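ABC transporter, periplasmic solute-binding protein (Rhizobium meliloti, PDB 4WED) probably captures a peptide, or a nickel or haem ligand, in the periplasm and delivers it to an ABC transporter for import across the inner membrane. Local coordinates at residues A[276-281]-A[447-452]; A[303-308]-A[490-495]; A[421-426]-A[433-438]; A[460-465]-A[472-477]; A[479-482]-A[486-489]. All blocks are in the same frame, centred on the assembly; numbering follows the deposited sequence.

Contact 1. Residues A[276-281]-A[447-452]; sequences VMAFNP and GKLVTD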
# COMPACT_ATOMS: atom_id res chain seq x y z
N VAL A 276 -11.48 6.84 -0.55
CA VAL A 276 -12.78 6.45 -0.02
C VAL A 276 -13.40 7.71 0.50
O VAL A 276 -12.74 8.51 1.15
CB VAL A 276 -12.63 5.46 1.16
CG1 VAL A 276 -13.99 4.98 1.64
CG2 VAL A 276 -11.81 4.26 0.73
N MSE A 277 -14.67 7.90 0.22
CA MSE A 277 -15.37 8.97 0.86
C MSE A 277 -16.06 8.44 2.10
O MSE A 277 -16.63 7.35 2.11
CB MSE A 277 -16.34 9.57 -0.09
CG MSE A 277 -16.80 10.88 0.53
SE MSE A 277 -17.96 11.76 -0.79
CE MSE A 277 -19.46 10.47 -0.81
N ALA A 278 -15.98 9.26 3.14
CA ALA A 278 -16.50 8.97 4.45
C ALA A 278 -17.74 9.80 4.73
O ALA A 278 -17.90 10.91 4.22
CB ALA A 278 -15.45 9.30 5.49
N PHE A 279 -18.60 9.25 5.57
CA PHE A 279 -19.87 9.85 5.93
C PHE A 279 -19.81 10.16 7.38
O PHE A 279 -19.30 9.35 8.15
CB PHE A 279 -21.02 8.83 5.73
CG PHE A 279 -21.29 8.48 4.29
CD1 PHE A 279 -21.78 9.45 3.42
CD2 PHE A 279 -21.10 7.19 3.82
CE1 PHE A 279 -22.06 9.13 2.10
CE2 PHE A 279 -21.35 6.87 2.49
CZ PHE A 279 -21.84 7.86 1.62
N ASN A 280 -20.37 11.28 7.80
CA ASN A 280 -20.47 11.55 9.23
C ASN A 280 -21.88 11.78 9.72
O ASN A 280 -22.31 12.94 9.86
CB ASN A 280 -19.63 12.72 9.60
CG ASN A 280 -19.58 12.90 11.09
OD1 ASN A 280 -20.10 12.07 11.84
ND2 ASN A 280 -18.99 13.97 11.51
N PRO A 281 -22.62 10.69 9.98
CA PRO A 281 -24.06 10.85 10.32
C PRO A 281 -24.28 11.48 11.70
O PRO A 281 -25.33 12.07 11.94
CB PRO A 281 -24.62 9.44 10.21
CG PRO A 281 -23.44 8.51 10.16
CD PRO A 281 -22.22 9.28 9.78
N GLY A 447 -7.87 9.70 12.44
CA GLY A 447 -9.25 9.94 11.96
C GLY A 447 -10.00 8.60 11.72
O GLY A 447 -9.37 7.55 11.58
N LYS A 448 -11.33 8.62 11.66
CA LYS A 448 -12.14 7.40 11.41
C LYS A 448 -13.09 7.50 10.23
O LYS A 448 -13.91 8.42 10.12
CB LYS A 448 -12.99 7.06 12.63
CG LYS A 448 -12.20 6.76 13.89
CD LYS A 448 -11.69 5.33 13.81
CE LYS A 448 -10.57 5.05 14.78
NZ LYS A 448 -10.22 3.60 14.69
N LEU A 449 -13.00 6.51 9.36
CA LEU A 449 -13.99 6.27 8.30
C LEU A 449 -15.40 5.98 8.84
O LEU A 449 -16.38 6.60 8.43
CB LEU A 449 -13.54 5.06 7.47
CG LEU A 449 -13.65 5.07 5.95
CD1 LEU A 449 -13.18 6.37 5.32
CD2 LEU A 449 -12.83 3.89 5.43
N VAL A 450 -15.48 5.06 9.77
CA VAL A 450 -16.76 4.65 10.29
C VAL A 450 -16.59 4.04 11.68
O VAL A 450 -15.71 3.22 11.90
CB VAL A 450 -17.41 3.66 9.30
CG1 VAL A 450 -16.44 2.56 8.91
CG2 VAL A 450 -18.69 3.08 9.88
N THR A 451 -17.42 4.45 12.63
CA THR A 451 -17.33 3.93 14.00
C THR A 451 -18.67 3.46 14.49
O THR A 451 -19.53 4.27 14.83
CB THR A 451 -16.77 4.98 14.98
OG1 THR A 451 -17.45 6.24 14.80
CG2 THR A 451 -15.27 5.15 14.77
N ASP A 452 -18.87 2.15 14.50
CA ASP A 452 -20.05 1.55 15.13
C ASP A 452 -19.59 0.48 16.13
O ASP A 452 -19.34 -0.68 15.78
CB ASP A 452 -20.99 0.98 14.07
CG ASP A 452 -22.40 0.76 14.60
OD1 ASP A 452 -22.66 0.81 15.83
OD2 ASP A 452 -23.29 0.52 13.76
O HOH W 1 -18.02 6.63 6.12
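Apolar packing between 276-281 and 447-452 runs through one side chain, that of Leu449, which is laid over the strand residues Val276 and Ala278. Its CD1 does most of the touching: Leu449 CD1 stands 3.7 Å from Ala278 CB and 4.0 Å from Val276 CG1. The second branch adds a further touch, Leu449 CD2 to Val276 CG1 at 4.1 Å, and the side chains of Val276 and Leu449 cross at about a right angle. The valine offers this methyl because CG1 lies anti to the backbone N (chi1 -176°), beside the carbonyl carbon. Val276 and Ala278, two apart on an extended strand, both turn their CB atoms to the leucine, while the intervening selenomethionine Met277 points the other way, onto helix 290-299.

That alternation belongs to strand 274-279 of the antiparallel sheet, set between strands 417-421 and 488-500; the 447-452 loop crosses one face of this sheet, in a protein of the solute-binding family 5. Phe420 and Ile488, from those two neighbouring strands, also touch Leu449.

The polar link is indirect. A single water accepts from Phe279 N at 2.7 Å and donates to Leu449 O at 2.8 Å, so it joins two backbones that make no direct hydrogen bond to each other. Next to the leucine, Lys448 sends its NZ away from the strand to the carbonyl oxygens of Ala435, Leu438 and Phe441.

Contact 2. Residues A[303-308]-A[490-495]; sequences AAISKV and PLVYVP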
# COMPACT_ATOMS: atom_id res chain seq x y z
N ALA A 303 -15.94 7.24 -12.59
CA ALA A 303 -15.26 7.35 -13.88
C ALA A 303 -14.86 8.79 -14.21
O ALA A 303 -13.81 9.01 -14.79
CB ALA A 303 -16.13 6.78 -14.99
N ALA A 304 -15.70 9.75 -13.86
CA ALA A 304 -15.41 11.16 -14.04
C ALA A 304 -14.33 11.58 -13.03
O ALA A 304 -13.45 12.39 -13.32
CB ALA A 304 -16.67 11.98 -13.82
N ILE A 305 -14.39 11.02 -11.83
CA ILE A 305 -13.31 11.25 -10.84
C ILE A 305 -11.98 10.81 -11.45
O ILE A 305 -10.96 11.51 -11.34
CB ILE A 305 -13.50 10.44 -9.55
CG1 ILE A 305 -14.88 10.64 -8.94
CG2 ILE A 305 -12.42 10.80 -8.53
CD1 ILE A 305 -14.99 11.80 -8.01
N SER A 306 -11.99 9.65 -12.09
CA SER A 306 -10.77 9.09 -12.60
C SER A 306 -10.23 9.93 -13.74
O SER A 306 -9.02 10.10 -13.82
CB SER A 306 -10.96 7.69 -13.08
OG SER A 306 -9.88 7.33 -13.91
N LYS A 307 -11.14 10.42 -14.61
CA LYS A 307 -10.80 11.29 -15.77
C LYS A 307 -10.10 12.59 -15.33
O LYS A 307 -8.99 12.88 -15.73
CB LYS A 307 -12.08 11.66 -16.57
CG LYS A 307 -11.84 12.36 -17.90
CD LYS A 307 -13.05 13.16 -18.44
N VAL A 308 -10.76 13.33 -14.46
CA VAL A 308 -10.31 14.64 -14.04
C VAL A 308 -9.04 14.53 -13.20
O VAL A 308 -8.08 15.25 -13.40
CB VAL A 308 -11.43 15.38 -13.27
CG1 VAL A 308 -10.95 16.71 -12.74
CG2 VAL A 308 -12.65 15.60 -14.16
N PRO A 490 -16.30 3.93 -1.39
CA PRO A 490 -15.05 3.86 -2.13
C PRO A 490 -15.20 4.51 -3.49
O PRO A 490 -16.22 4.37 -4.10
CB PRO A 490 -14.80 2.35 -2.28
CG PRO A 490 -15.67 1.69 -1.26
CD PRO A 490 -16.86 2.59 -1.11
N LEU A 491 -14.23 5.30 -3.91
CA LEU A 491 -14.40 6.07 -5.14
C LEU A 491 -13.58 5.46 -6.27
O LEU A 491 -14.13 4.82 -7.14
CB LEU A 491 -14.01 7.51 -4.84
CG LEU A 491 -14.91 8.16 -3.80
CD1 LEU A 491 -14.43 9.58 -3.57
CD2 LEU A 491 -16.34 8.18 -4.31
N VAL A 492 -12.26 5.55 -6.19
CA VAL A 492 -11.36 4.96 -7.15
C VAL A 492 -10.16 4.28 -6.43
O VAL A 492 -9.84 4.61 -5.29
CB VAL A 492 -10.80 6.02 -8.10
CG1 VAL A 492 -11.87 6.57 -9.04
CG2 VAL A 492 -10.16 7.13 -7.29
N TYR A 493 -9.54 3.33 -7.13
CA TYR A 493 -8.24 2.85 -6.79
C TYR A 493 -7.22 3.82 -7.38
O TYR A 493 -7.33 4.29 -8.54
CB TYR A 493 -8.05 1.41 -7.28
CG TYR A 493 -9.18 0.50 -6.80
CD1 TYR A 493 -9.47 0.42 -5.45
CD2 TYR A 493 -9.98 -0.22 -7.68
CE1 TYR A 493 -10.50 -0.37 -4.99
CE2 TYR A 493 -11.04 -1.02 -7.23
CZ TYR A 493 -11.29 -1.08 -5.87
OH TYR A 493 -12.29 -1.84 -5.35
N VAL A 494 -6.23 4.13 -6.57
CA VAL A 494 -5.20 5.10 -6.95
C VAL A 494 -4.11 4.41 -7.77
O VAL A 494 -3.35 3.61 -7.25
CB VAL A 494 -4.60 5.72 -5.69
CG1 VAL A 494 -3.45 6.68 -6.00
CG2 VAL A 494 -5.67 6.45 -4.88
N PRO A 495 -4.02 4.71 -9.08
CA PRO A 495 -3.11 3.90 -9.89
C PRO A 495 -1.64 4.26 -9.67
O PRO A 495 -1.32 5.31 -9.11
CB PRO A 495 -3.52 4.28 -11.30
CG PRO A 495 -3.78 5.75 -11.15
CD PRO A 495 -4.36 5.96 -9.77
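Val492 meets Ile305 and Ser306 chiefly through one methyl, CG1, which is pushed against the side of a helix. Val492 CG1 lies 4.2 Å from Ile305 CB and 4.3 Å from Ser306 CB, so the methyl rests where the isoleucine branches, near its CB and CG2 alike. The closest pair of CA atoms, Ser306 and Val492, is still 6.9 Å apart, and the contact is made wholly by side chains. Both Val492 and Ile305 direct CB to the other segment.

The next shell fixes these groups in place. The far end of Ile305 packs on Ile381 and Ile385 of helix 378-392, which puts the isoleucine between that helix and the strand. Ser306 contributes only its carbon here, because OG is hydrogen-bonded to Ala314 O, in the turn that follows the helix. Val492 is held by backbone bonding to Leu275 of the adjacent strand, and the neighbouring Pro490 O accepts from Arg302 NE, a polar tie to the start of the same helix. The whole is a buried helix-on-sheet packing, with helix 302-310 set against strand 488-500 of an antiparallel sheet, as in an alpha/beta lobe of a periplasmic binding protein.

Contact 3. Residues A[421-426]-A[433-438]; sequences LTYGAP and LVALCL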
# COMPACT_ATOMS: atom_id res chain seq x y z
N LEU A 421 -7.72 7.86 2.41
CA LEU A 421 -6.93 6.99 1.58
C LEU A 421 -6.57 5.83 2.44
O LEU A 421 -6.20 6.04 3.53
CB LEU A 421 -5.64 7.69 1.16
CG LEU A 421 -5.75 8.72 0.03
CD1 LEU A 421 -4.48 9.52 -0.01
CD2 LEU A 421 -5.98 8.09 -1.31
N THR A 422 -6.73 4.61 1.94
CA THR A 422 -6.24 3.46 2.64
C THR A 422 -4.71 3.42 2.69
O THR A 422 -4.01 4.12 1.98
CB THR A 422 -6.81 2.10 2.09
OG1 THR A 422 -6.47 1.89 0.71
CG2 THR A 422 -8.31 2.05 2.26
N TYR A 423 -4.20 2.59 3.57
CA TYR A 423 -2.79 2.50 3.81
C TYR A 423 -2.07 1.83 2.63
O TYR A 423 -0.91 2.19 2.35
CB TYR A 423 -2.53 1.74 5.11
CG TYR A 423 -2.88 2.47 6.39
CD1 TYR A 423 -3.36 3.76 6.36
CD2 TYR A 423 -2.68 1.89 7.64
CE1 TYR A 423 -3.65 4.43 7.53
CE2 TYR A 423 -2.94 2.58 8.82
CZ TYR A 423 -3.44 3.86 8.74
OH TYR A 423 -3.75 4.61 9.84
N GLY A 424 -2.72 0.86 1.98
CA GLY A 424 -2.09 0.14 0.86
C GLY A 424 -1.21 -1.06 1.26
O GLY A 424 -0.97 -1.30 2.44
N ALA A 425 -0.76 -1.83 0.28
CA ALA A 425 0.07 -3.00 0.52
C ALA A 425 1.34 -2.50 1.13
O ALA A 425 1.78 -1.45 0.72
CB ALA A 425 0.37 -3.71 -0.76
N PRO A 426 1.96 -3.21 2.08
CA PRO A 426 1.59 -4.54 2.53
C PRO A 426 0.87 -4.57 3.88
O PRO A 426 0.82 -5.61 4.52
CB PRO A 426 2.95 -5.20 2.71
CG PRO A 426 3.82 -4.08 3.23
CD PRO A 426 3.26 -2.81 2.63
N LEU A 433 -8.48 -1.36 8.13
CA LEU A 433 -9.67 -1.75 8.84
C LEU A 433 -9.59 -1.38 10.30
O LEU A 433 -10.52 -0.79 10.85
CB LEU A 433 -9.87 -3.26 8.78
CG LEU A 433 -10.61 -3.72 7.53
CD1 LEU A 433 -10.89 -5.21 7.62
CD2 LEU A 433 -11.92 -2.95 7.33
N VAL A 434 -8.50 -1.77 10.93
CA VAL A 434 -8.34 -1.52 12.32
C VAL A 434 -8.19 -0.02 12.56
O VAL A 434 -8.90 0.55 13.40
CB VAL A 434 -7.12 -2.28 12.86
CG1 VAL A 434 -6.69 -1.75 14.22
CG2 VAL A 434 -7.46 -3.78 12.97
N ALA A 435 -7.27 0.62 11.84
CA ALA A 435 -6.94 2.00 12.11
C ALA A 435 -8.09 2.95 11.79
O ALA A 435 -8.29 3.94 12.50
CB ALA A 435 -5.70 2.41 11.35
N LEU A 436 -8.87 2.64 10.75
CA LEU A 436 -9.87 3.56 10.26
C LEU A 436 -11.30 3.16 10.62
O LEU A 436 -12.22 3.94 10.43
CB LEU A 436 -9.79 3.70 8.74
CG LEU A 436 -8.45 4.18 8.15
CD1 LEU A 436 -8.59 4.26 6.62
CD2 LEU A 436 -8.00 5.53 8.69
N CYS A 437 -11.49 1.94 11.10
CA CYS A 437 -12.82 1.44 11.31
C CYS A 437 -13.11 0.89 12.70
O CYS A 437 -14.27 0.88 13.10
CB CYS A 437 -13.15 0.40 10.27
SG CYS A 437 -13.18 1.06 8.59
N LEU A 438 -12.12 0.44 13.45
CA LEU A 438 -12.38 -0.06 14.80
C LEU A 438 -12.49 1.12 15.80
O LEU A 438 -11.51 1.85 15.99
CB LEU A 438 -11.27 -1.04 15.22
CG LEU A 438 -11.40 -1.85 16.57
CD1 LEU A 438 -12.37 -3.02 16.53
CD2 LEU A 438 -10.06 -2.40 16.98
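Tyr423, Leu436 and Ala435 carry most of this contact, a strand-loop-helix connection in which the chain leaves strand 417-421, passes through a loop and folds back as helix 430-437. Tyr423 extends from the loop to the helix, with CG anti to its own carbonyl carbon and beside the backbone N (chi1 -72°). The phenol end of the ring arrives obliquely at Ala435, whose methyl touches CE2 and CZ, both at 3.7 Å from Ala435 CB. Much of the tyrosine remains exposed, whereas the alanine it touches is buried. The backbone of Tyr423 is tied to the same connection, for its N is hydrogen-bonded to Ser432 OG at the helix start.

Leu436, next along the helix, also turns its CB to the loop, beside the hydroxyl end of the ring. Its CD1 approaches the backbone at Leu421 O, 4.3 Å away, while CD2 lies 4.5 Å from Tyr423 OH, so one branch reaches the strand end and the other the tyrosine. Elsewhere on the helix, Leu433 packs on Ile475 and Val478 of helix 471-485. The segments meet by van der Waals packing, and the shortest approach is Tyr423 OH to Ala435 CB, at 3.3 Å.

Contact 4. Residues A[460-465]-A[472-477]; sequences INAATA and EPTIQK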
# COMPACT_ATOMS: atom_id res chain seq x y z
N ILE A 460 -15.05 -6.68 13.23
CA ILE A 460 -13.60 -6.45 13.02
C ILE A 460 -12.76 -7.30 13.97
O ILE A 460 -11.83 -7.99 13.51
CB ILE A 460 -13.20 -4.96 13.12
CG1 ILE A 460 -13.91 -4.14 12.02
CG2 ILE A 460 -11.69 -4.80 12.96
CD1 ILE A 460 -13.78 -2.64 12.21
N ASN A 461 -13.12 -7.30 15.27
CA ASN A 461 -12.46 -8.13 16.29
C ASN A 461 -12.44 -9.62 15.96
O ASN A 461 -11.44 -10.32 16.15
CB ASN A 461 -13.13 -7.93 17.65
CG ASN A 461 -12.84 -6.55 18.26
OD1 ASN A 461 -11.77 -5.94 18.05
ND2 ASN A 461 -13.80 -6.05 19.03
N ALA A 462 -13.55 -10.11 15.44
CA ALA A 462 -13.65 -11.52 15.08
C ALA A 462 -12.71 -11.77 13.90
O ALA A 462 -11.97 -12.75 13.89
CB ALA A 462 -15.08 -11.89 14.73
N ALA A 463 -12.71 -10.88 12.93
CA ALA A 463 -11.79 -11.02 11.80
C ALA A 463 -10.31 -10.98 12.21
O ALA A 463 -9.48 -11.73 11.66
CB ALA A 463 -12.07 -9.96 10.79
N THR A 464 -9.96 -10.10 13.15
CA THR A 464 -8.59 -10.03 13.63
C THR A 464 -8.23 -11.26 14.45
O THR A 464 -7.05 -11.64 14.54
CB THR A 464 -8.27 -8.72 14.40
OG1 THR A 464 -9.13 -8.56 15.53
CG2 THR A 464 -8.44 -7.50 13.45
N ALA A 465 -9.25 -11.90 15.01
CA ALA A 465 -9.01 -13.14 15.76
C ALA A 465 -8.90 -14.37 14.85
O ALA A 465 -8.39 -15.40 15.28
CB ALA A 465 -10.10 -13.35 16.83
N GLU A 472 -11.12 -15.50 5.75
CA GLU A 472 -11.84 -15.02 4.57
C GLU A 472 -13.34 -14.80 4.82
O GLU A 472 -13.82 -13.68 4.69
CB GLU A 472 -11.57 -15.96 3.38
CG GLU A 472 -11.75 -15.33 2.01
CD GLU A 472 -11.40 -16.27 0.87
OE1 GLU A 472 -10.95 -17.40 1.15
OE2 GLU A 472 -11.58 -15.89 -0.32
N PRO A 473 -14.07 -15.86 5.24
CA PRO A 473 -15.46 -15.66 5.58
C PRO A 473 -15.64 -14.82 6.84
O PRO A 473 -16.69 -14.24 7.02
CB PRO A 473 -15.99 -17.11 5.82
CG PRO A 473 -14.80 -17.84 6.32
CD PRO A 473 -13.64 -17.25 5.56
N THR A 474 -14.65 -14.75 7.72
CA THR A 474 -14.84 -13.90 8.90
C THR A 474 -14.74 -12.44 8.42
O THR A 474 -15.62 -11.61 8.71
CB THR A 474 -13.84 -14.19 10.04
OG1 THR A 474 -13.86 -15.60 10.32
CG2 THR A 474 -14.23 -13.44 11.31
N ILE A 475 -13.71 -12.16 7.64
CA ILE A 475 -13.54 -10.80 7.14
C ILE A 475 -14.65 -10.43 6.13
O ILE A 475 -14.99 -9.26 6.02
CB ILE A 475 -12.16 -10.58 6.53
CG1 ILE A 475 -11.79 -9.10 6.62
CG2 ILE A 475 -12.12 -11.07 5.09
CD1 ILE A 475 -10.33 -8.83 6.38
N GLN A 476 -15.23 -11.42 5.45
CA GLN A 476 -16.28 -11.13 4.50
C GLN A 476 -17.46 -10.45 5.19
O GLN A 476 -18.17 -9.67 4.59
CB GLN A 476 -16.75 -12.40 3.78
CG GLN A 476 -17.76 -12.15 2.67
CD GLN A 476 -17.27 -11.14 1.64
OE1 GLN A 476 -16.23 -11.33 1.03
NE2 GLN A 476 -18.03 -10.05 1.46
N LYS A 477 -17.64 -10.74 6.46
CA LYS A 477 -18.75 -10.18 7.22
C LYS A 477 -18.53 -8.71 7.52
O LYS A 477 -19.49 -7.93 7.57
CB LYS A 477 -18.95 -10.93 8.54
CG LYS A 477 -19.15 -12.43 8.40
CD LYS A 477 -19.36 -13.03 9.77
CE LYS A 477 -20.79 -12.78 10.25
NZ LYS A 477 -20.92 -13.02 11.71
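Thr474 and Ile475 are the residues of 472-477 that meet Ala462 and Ala463, in a helical hairpin: helix 457-465 turns back into helix 471-485 through a short connection. The two segments run nearly antiparallel, with 162° between their directions, and their axes come within 8.3 Å. Such proximity suits the small alanines on one side, where the CA atoms of Ala463 and Ile475 are only 5.0 Å apart.

Along the second segment, the first side chain to engage is that of Thr474. Its methyl, CG2, lies anti to the backbone N and beside the carbonyl carbon, and presses on the peptide joining the two alanines, 3.4 Å from both Ala462 C and Ala463 N. The same methyl touches Ala462 CB at 3.8 Å and Ala463 CB at 4.1 Å, so it sits against both backbone and side chains. The hydroxyl has another task: OG1 is hydrogen-bonded to Gln470 O, one turn back near the start of its own helix. The threonine therefore offers carbon to the facing helix and keeps its polar atom for its own.

One residue on, Ile475 meets Ala463 alone, through its CA, 4.0 Å from Ala463 CB, and through its CG1, 4.3 Å from that same methyl. Its side chain runs on to Phe430 and Pro429 and so ties the hairpin to helix 430-437. Gln476 faces elsewhere, its OE1 hydrogen-bonded to Lys330 N and its NE2 to Asp480 OD1.

Contact 5. Residues A[479-482]-A[486-489]; sequences YDWL and DAIA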
# COMPACT_ATOMS: atom_id res chain seq x y z
N TYR A 479 -17.11 -6.72 5.39
CA TYR A 479 -17.42 -6.10 4.08
C TYR A 479 -18.90 -6.09 3.75
O TYR A 479 -19.37 -5.14 3.13
CB TYR A 479 -16.69 -6.83 2.96
CG TYR A 479 -15.21 -6.91 3.09
CD1 TYR A 479 -14.46 -5.79 3.51
CD2 TYR A 479 -14.52 -8.06 2.72
CE1 TYR A 479 -13.07 -5.82 3.57
CE2 TYR A 479 -13.13 -8.11 2.79
CZ TYR A 479 -12.41 -6.97 3.22
OH TYR A 479 -11.03 -6.97 3.30
N ASP A 480 -19.63 -7.13 4.19
CA ASP A 480 -21.10 -7.18 3.99
C ASP A 480 -21.78 -6.14 4.83
O ASP A 480 -22.71 -5.46 4.40
CB ASP A 480 -21.70 -8.53 4.37
CG ASP A 480 -21.09 -9.70 3.61
OD1 ASP A 480 -20.48 -9.50 2.53
OD2 ASP A 480 -21.23 -10.85 4.11
N TRP A 481 -21.32 -5.99 6.06
CA TRP A 481 -21.86 -4.94 6.91
C TRP A 481 -21.74 -3.57 6.25
O TRP A 481 -22.71 -2.79 6.15
CB TRP A 481 -21.12 -4.90 8.23
CG TRP A 481 -21.86 -4.13 9.20
CD1 TRP A 481 -22.90 -4.57 9.94
CD2 TRP A 481 -21.72 -2.74 9.48
NE1 TRP A 481 -23.40 -3.55 10.70
CE2 TRP A 481 -22.68 -2.41 10.44
CE3 TRP A 481 -20.87 -1.74 9.01
CZ2 TRP A 481 -22.81 -1.13 10.97
CZ3 TRP A 481 -21.00 -0.45 9.53
CH2 TRP A 481 -21.97 -0.16 10.50
N LEU A 482 -20.53 -3.27 5.83
CA LEU A 482 -20.24 -1.95 5.29
C LEU A 482 -21.11 -1.68 4.05
O LEU A 482 -21.67 -0.59 3.91
CB LEU A 482 -18.77 -1.84 4.90
CG LEU A 482 -17.75 -1.82 6.02
CD1 LEU A 482 -16.37 -2.19 5.49
CD2 LEU A 482 -17.68 -0.45 6.69
N ASP A 486 -24.22 0.73 3.67
CA ASP A 486 -23.73 1.87 2.89
C ASP A 486 -22.93 2.78 3.80
O ASP A 486 -23.17 3.98 3.87
CB ASP A 486 -24.89 2.61 2.22
CG ASP A 486 -25.55 1.80 1.10
OD1 ASP A 486 -24.91 1.71 0.01
OD2 ASP A 486 -26.69 1.27 1.30
N ALA A 487 -22.00 2.18 4.53
CA ALA A 487 -21.31 2.87 5.61
C ALA A 487 -20.17 3.70 5.12
O ALA A 487 -19.77 4.67 5.79
CB ALA A 487 -20.81 1.89 6.62
N ILE A 488 -19.65 3.33 3.95
CA ILE A 488 -18.54 4.03 3.30
C ILE A 488 -18.82 4.17 1.81
O ILE A 488 -19.67 3.47 1.30
CB ILE A 488 -17.18 3.29 3.50
CG1 ILE A 488 -17.26 1.82 3.06
CG2 ILE A 488 -16.71 3.37 4.96
CD1 ILE A 488 -15.90 1.21 2.76
N ALA A 489 -18.11 5.07 1.12
CA ALA A 489 -18.20 5.16 -0.37
C ALA A 489 -16.81 5.13 -1.03
O ALA A 489 -16.20 6.14 -1.17
CB ALA A 489 -18.99 6.42 -0.81
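A Schellman motif closes helix 471-485, and Leu482 and Ala487 are joined across it by a backbone hydrogen bond just before the chain enters strand 488-500. Ala487 N donates to Leu482 O over 2.9 Å with an N-H...O angle of 169°, and the donor lies in the carbonyl plane. Asp486, between helix and strand, takes a positive phi of 53°, which swings the chain round and turns its CB away from the helix. Its own N also lies near Leu482 O, but the angle is too poor for a bond.

Apolar atoms wrap the turn. The methyl of Ala487 is touched by two helix residues, Trp481 CZ3 at 3.7 Å and Leu482 CD2 at 3.9 Å. The indole reaches it obliquely, from a side chain whose CG is anti to the backbone N (chi1 -165°), and it also packs on Asp452. Leu482 CD2 continues to Ile488 CG2, 4.3 Å away. Ile488 in turn touches Val276 and Leu449. A positive-phi residue, backbone bonding back into the last helical turn, here from Ala487 N to Leu482 O, and an apolar contact between the residues flanking the bend are the features of a Schellman C-cap, in this case leading into a sheet strand.

How the contacts relate
Contacts 1 and 2 are buried and flank the same antiparallel sheet, meeting where Val276 and Met277 pack on Pro490 and Leu491; both rest on branched apolar side chains, though contact 1 adds a bridging water. Contacts 3, 4 and 5 are only partly buried. Contact 5 is the one with a direct hydrogen bond between its segments, and it shares strand 488-500 with contact 2 and helix 471-485 with contact 4. Contact 3 joins contact 4 through Leu433 and Ile475, and contact 1 through Lys448. Contact 4, the sole helix-helix pairing, relies on small residues, whereas contact 3 uses a largely exposed tyrosine.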